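Local coordinates for protein NAD dependent epimerase/dehydratase family (uncultured archaeon MedDCM-OCT-S05-C57, PDB 5Y1F) that binds NAD+ and, as a monomeric dehydrogenase, probably oxidises L-threonine at its 3-hydroxyl, at residues S246-S256 with I295-W306. Numbering follows the deposited sequence. Where two conformers were deposited one is given.
Sequences SLNYHSNYNLS and INDDDARKDWGW
Segment 295-306, a turn leading into helix 298-304, packs against 246-256, the backbones coming nearest at Asn254 and Asp297, whose CA atoms are 4.8 Å apart. Tyr253 OH donates to Asp303 OD2 over 2.6 Å, on the anti lone pair, while Asn248 N reaches the same oxygen from above the carboxylate plane and Asn248 ND2 holds Asp303 OD1; a short, forked acid suits these three donors. Tyrosine suits position 253 by adding a ring to its hydroxyl: Trp304 turns its indole edge onto one face in a T-shaped stack (planes at 87°), with NE1 over the ring centre, and Tyr249 CB lies over the opposite face, toward the rim. A leucine in place of Tyr253 would probably leave Asp303 without its hydroxyl donor and Trp304 NE1 without an aromatic face. With CG anti to the backbone N (chi1 -160°), Leu255 sets a branch methyl, CD1, over the Trp306 five-membered ring, 3.4 Å from its centroid, a CH-pi contact. Trp306 NE1 meanwhile donates in its ring plane to Ser256 O, and Asp297 OD1 accepts from Ser256 N as OD2 bridges to Arg301 NE. The late helix thus packs beside the weakly bonded strand 253-254, which pairs in parallel with strand 178-187 in the Rossmann-type sheet of this NAD-dependent epimerase/dehydratase family.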
loop_
_atom_site.group_PDB
_atom_site.type_symbol
_atom_site.label_atom_id
_atom_site.label_comp_id
_atom_site.label_asym_id
_atom_site.label_seq_id
_atom_site.Cartn_x
_atom_site.Cartn_y
_atom_site.Cartn_z
ATOM N N SER A 246 -4.801 -11.170 20.052
ATOM C CA SER A 246 -3.958 -12.102 19.301
ATOM C C SER A 246 -2.744 -11.417 18.642
ATOM O O SER A 246 -1.830 -12.084 18.169
ATOM C CB SER A 246 -4.769 -12.839 18.240
ATOM O OG SER A 246 -5.654 -13.779 18.827
ATOM N N LEU A 247 -2.730 -10.094 18.619
ATOM C CA LEU A 247 -1.661 -9.358 17.903
ATOM C C LEU A 247 -0.476 -9.072 18.774
ATOM O O LEU A 247 -0.571 -8.422 19.807
ATOM C CB LEU A 247 -2.238 -8.050 17.350
ATOM C CG LEU A 247 -3.459 -8.200 16.439
ATOM C CD1 LEU A 247 -3.928 -6.833 15.957
ATOM C CD2 LEU A 247 -3.201 -9.139 15.278
ATOM N N ASN A 248 0.683 -9.515 18.330
ATOM C CA ASN A 248 1.923 -9.149 18.958
ATOM C C ASN A 248 2.594 -7.914 18.379
ATOM O O ASN A 248 3.574 -7.413 18.936
ATOM C CB ASN A 248 2.872 -10.334 18.972
ATOM C CG ASN A 248 2.372 -11.444 19.864
ATOM O OD1 ASN A 248 2.199 -11.212 21.068
ATOM N ND2 ASN A 248 2.008 -12.585 19.299
ATOM N N TYR A 249 2.109 -7.472 17.223
ATOM C CA TYR A 249 2.562 -6.248 16.566
ATOM C C TYR A 249 1.305 -5.447 16.230
ATOM O O TYR A 249 0.216 -5.976 16.225
ATOM C CB TYR A 249 3.386 -6.603 15.327
ATOM C CG TYR A 249 4.618 -7.355 15.712
ATOM C CD1 TYR A 249 4.589 -8.746 15.852
ATOM C CD2 TYR A 249 5.789 -6.703 16.057
ATOM C CE1 TYR A 249 5.671 -9.432 16.358
ATOM C CE2 TYR A 249 6.872 -7.402 16.564
ATOM C CZ TYR A 249 6.792 -8.765 16.697
ATOM O OH TYR A 249 7.903 -9.393 17.224
ATOM N N HIS A 250 1.490 -4.159 15.952
ATOM C CA HIS A 250 0.366 -3.254 15.766
ATOM C C HIS A 250 0.477 -2.529 14.439
ATOM O O HIS A 250 -0.176 -2.932 13.471
ATOM C CB HIS A 250 0.187 -2.361 16.993
ATOM C CG HIS A 250 -0.189 -3.161 18.184
ATOM N ND1 HIS A 250 0.704 -3.830 18.989
ATOM C CD2 HIS A 250 -1.404 -3.642 18.481
ATOM C CE1 HIS A 250 0.007 -4.581 19.840
ATOM N NE2 HIS A 250 -1.259 -4.518 19.520
ATOM N N SER A 251 1.381 -1.560 14.336
ATOM C CA SER A 251 1.454 -0.684 13.157
ATOM C C SER A 251 2.231 -1.234 11.977
ATOM O O SER A 251 2.202 -0.661 10.887
ATOM C CB SER A 251 2.149 0.626 13.519
ATOM O OG SER A 251 3.528 0.422 13.774
ATOM N N ASN A 252 2.929 -2.346 12.143
ATOM C CA ASN A 252 4.051 -2.638 11.290
ATOM C C ASN A 252 4.326 -4.103 10.981
ATOM O O ASN A 252 5.469 -4.485 10.832
ATOM C CB ASN A 252 5.299 -2.013 11.899
ATOM C CG ASN A 252 5.626 -2.556 13.256
ATOM O OD1 ASN A 252 4.925 -3.420 13.818
ATOM N ND2 ASN A 252 6.687 -1.965 13.866
ATOM N N TYR A 253 3.299 -4.885 10.731
ATOM C CA TYR A 253 3.545 -6.270 10.309
ATOM C C TYR A 253 4.301 -6.365 9.022
ATOM O O TYR A 253 3.814 -5.888 7.983
ATOM C CB TYR A 253 2.244 -7.027 10.158
ATOM C CG TYR A 253 1.707 -7.604 11.472
ATOM C CD1 TYR A 253 2.190 -8.828 11.965
ATOM C CD2 TYR A 253 0.730 -6.950 12.211
ATOM C CE1 TYR A 253 1.758 -9.351 13.163
ATOM C CE2 TYR A 253 0.256 -7.521 13.371
ATOM C CZ TYR A 253 0.816 -8.664 13.871
ATOM O OH TYR A 253 0.316 -9.204 15.080
ATOM N N ASN A 254 5.391 -7.136 9.009
ATOM C CA ASN A 254 5.938 -7.614 7.752
ATOM C C ASN A 254 4.918 -8.461 7.036
ATOM O O ASN A 254 4.117 -9.162 7.671
ATOM C CB ASN A 254 7.171 -8.484 8.002
ATOM C CG ASN A 254 8.435 -7.706 8.251
ATOM O OD1 ASN A 254 8.448 -6.461 8.341
ATOM N ND2 ASN A 254 9.550 -8.434 8.404
ATOM N N LEU A 255 4.941 -8.459 5.710
ATOM C CA LEU A 255 3.971 -9.193 4.896
ATOM C C LEU A 255 4.621 -9.583 3.594
ATOM O O LEU A 255 5.186 -8.727 2.901
ATOM C CB LEU A 255 2.729 -8.357 4.646
ATOM C CG LEU A 255 1.510 -9.208 4.249
ATOM C CD1 LEU A 255 0.867 -9.854 5.470
ATOM C CD2 LEU A 255 0.489 -8.403 3.440
ATOM N N SER A 256 4.511 -10.860 3.231
ATOM C CA SER A 256 5.199 -11.432 2.101
ATOM C C SER A 256 4.279 -12.180 1.149
ATOM O O SER A 256 3.265 -12.778 1.548
ATOM C CB SER A 256 6.266 -12.373 2.587
ATOM O OG SER A 256 7.096 -12.929 1.592
ATOM N N ILE A 295 11.129 -10.841 2.449
ATOM C CA ILE A 295 10.685 -10.435 3.766
ATOM C C ILE A 295 10.246 -11.649 4.582
ATOM O O ILE A 295 9.438 -12.431 4.119
ATOM C CB ILE A 295 9.456 -9.509 3.630
ATOM C CG1 ILE A 295 9.779 -8.228 2.849
ATOM C CG2 ILE A 295 8.845 -9.176 4.976
ATOM C CD1 ILE A 295 10.868 -7.408 3.505
ATOM N N ASN A 296 10.654 -11.708 5.851
ATOM C CA ASN A 296 10.150 -12.769 6.786
ATOM C C ASN A 296 8.897 -12.222 7.463
ATOM O O ASN A 296 8.988 -11.364 8.355
ATOM C CB ASN A 296 11.217 -13.147 7.815
ATOM C CG ASN A 296 10.869 -14.391 8.589
ATOM O OD1 ASN A 296 11.805 -15.149 9.045
ATOM N ND2 ASN A 296 9.635 -14.670 8.707
ATOM N N ASP A 297 7.741 -12.770 7.096
ATOM C CA ASP A 297 6.458 -12.393 7.663
ATOM C C ASP A 297 5.881 -13.447 8.587
ATOM O O ASP A 297 4.681 -13.573 8.714
ATOM C CB ASP A 297 5.471 -12.039 6.576
ATOM C CG ASP A 297 5.135 -13.203 5.673
ATOM O OD1 ASP A 297 4.138 -13.089 4.915
ATOM O OD2 ASP A 297 5.847 -14.222 5.725
ATOM N N ASP A 298 6.745 -14.182 9.283
ATOM C CA ASP A 298 6.255 -15.200 10.190
ATOM C C ASP A 298 5.272 -14.675 11.214
ATOM O O ASP A 298 4.311 -15.360 11.552
ATOM C CB ASP A 298 7.371 -15.921 10.934
ATOM C CG ASP A 298 6.864 -17.159 11.672
ATOM O OD1 ASP A 298 6.288 -18.038 11.025
ATOM O OD2 ASP A 298 6.852 -17.168 12.913
ATOM N N ASP A 299 5.466 -13.461 11.706
ATOM C CA ASP A 299 4.576 -12.974 12.744
ATOM C C ASP A 299 3.171 -12.773 12.239
ATOM O O ASP A 299 2.211 -13.058 12.956
ATOM C CB ASP A 299 5.109 -11.695 13.376
ATOM C CG ASP A 299 6.378 -11.963 14.114
ATOM O OD1 ASP A 299 6.342 -12.762 15.073
ATOM O OD2 ASP A 299 7.433 -11.427 13.718
ATOM N N ALA A 300 2.992 -12.298 11.004
ATOM C CA ALA A 300 1.644 -12.207 10.417
ATOM C C ALA A 300 1.025 -13.611 10.252
ATOM O O ALA A 300 -0.178 -13.820 10.454
ATOM C CB ALA A 300 1.696 -11.479 9.074
ATOM N N ARG A 301 1.843 -14.530 9.744
ATOM C CA ARG A 301 1.366 -15.921 9.494
ATOM C C ARG A 301 0.974 -16.559 10.807
ATOM O O ARG A 301 -0.028 -17.319 10.844
ATOM C CB ARG A 301 2.454 -16.705 8.766
ATOM C CG ARG A 301 2.796 -16.196 7.374
ATOM C CD ARG A 301 3.915 -16.974 6.749
ATOM N NE ARG A 301 4.271 -16.459 5.436
ATOM C CZ ARG A 301 3.827 -16.906 4.270
ATOM N NH1 ARG A 301 3.053 -17.957 4.180
ATOM N NH2 ARG A 301 4.150 -16.228 3.159
ATOM N N LYS A 302 1.708 -16.271 11.871
ATOM C CA LYS A 302 1.476 -16.882 13.198
ATOM C C LYS A 302 0.307 -16.209 13.916
ATOM O O LYS A 302 -0.620 -16.866 14.397
ATOM C CB LYS A 302 2.727 -16.762 14.031
ATOM C CG LYS A 302 2.588 -17.462 15.370
ATOM C CD LYS A 302 3.817 -17.215 16.198
ATOM C CE LYS A 302 3.832 -18.125 17.405
ATOM N NZ LYS A 302 4.896 -17.702 18.338
ATOM N N ASP A 303 0.287 -14.881 13.978
ATOM C CA ASP A 303 -0.648 -14.182 14.863
ATOM C C ASP A 303 -2.019 -14.146 14.279
ATOM O O ASP A 303 -2.990 -14.269 15.036
ATOM C CB ASP A 303 -0.222 -12.721 15.040
ATOM C CG ASP A 303 1.025 -12.517 15.897
ATOM O OD1 ASP A 303 1.642 -13.479 16.388
ATOM O OD2 ASP A 303 1.438 -11.325 16.063
ATOM N N TRP A 304 -2.176 -13.922 12.979
ATOM C CA TRP A 304 -3.480 -13.738 12.391
ATOM C C TRP A 304 -3.715 -14.518 11.122
ATOM O O TRP A 304 -4.615 -14.242 10.345
ATOM C CB TRP A 304 -3.814 -12.246 12.260
ATOM C CG TRP A 304 -2.807 -11.353 11.579
ATOM C CD1 TRP A 304 -1.791 -10.689 12.150
ATOM C CD2 TRP A 304 -2.764 -11.026 10.189
ATOM N NE1 TRP A 304 -1.088 -9.968 11.208
ATOM C CE2 TRP A 304 -1.655 -10.190 10.001
ATOM C CE3 TRP A 304 -3.519 -11.399 9.085
ATOM C CZ2 TRP A 304 -1.370 -9.615 8.775
ATOM C CZ3 TRP A 304 -3.190 -10.872 7.852
ATOM C CH2 TRP A 304 -2.125 -9.996 7.705
ATOM N N GLY A 305 -2.942 -15.583 10.922
ATOM C CA GLY A 305 -3.296 -16.550 9.906
ATOM C C GLY A 305 -3.031 -16.148 8.473
ATOM O O GLY A 305 -3.596 -16.700 7.544
ATOM N N TRP A 306 -2.107 -15.211 8.284
ATOM C CA TRP A 306 -1.807 -14.766 6.913
ATOM C C TRP A 306 -1.262 -15.910 6.059
ATOM O O TRP A 306 -0.353 -16.629 6.491
ATOM C CB TRP A 306 -0.764 -13.658 6.931
ATOM C CG TRP A 306 -0.274 -13.300 5.552
ATOM C CD1 TRP A 306 1.033 -13.370 5.125
ATOM C CD2 TRP A 306 -1.053 -12.876 4.427
ATOM N NE1 TRP A 306 1.094 -12.988 3.828
ATOM C CE2 TRP A 306 -0.165 -12.707 3.366
ATOM C CE3 TRP A 306 -2.423 -12.660 4.213
ATOM C CZ2 TRP A 306 -0.618 -12.316 2.088
ATOM C CZ3 TRP A 306 -2.863 -12.310 2.945
ATOM C CH2 TRP A 306 -1.961 -12.132 1.930
HETATM O O HOH W 1 7.803 -12.036 17.261
HETATM O O HOH W 2 5.049 -10.333 10.115
HETATM O O HOH W 3 9.218 -11.875 0.483
#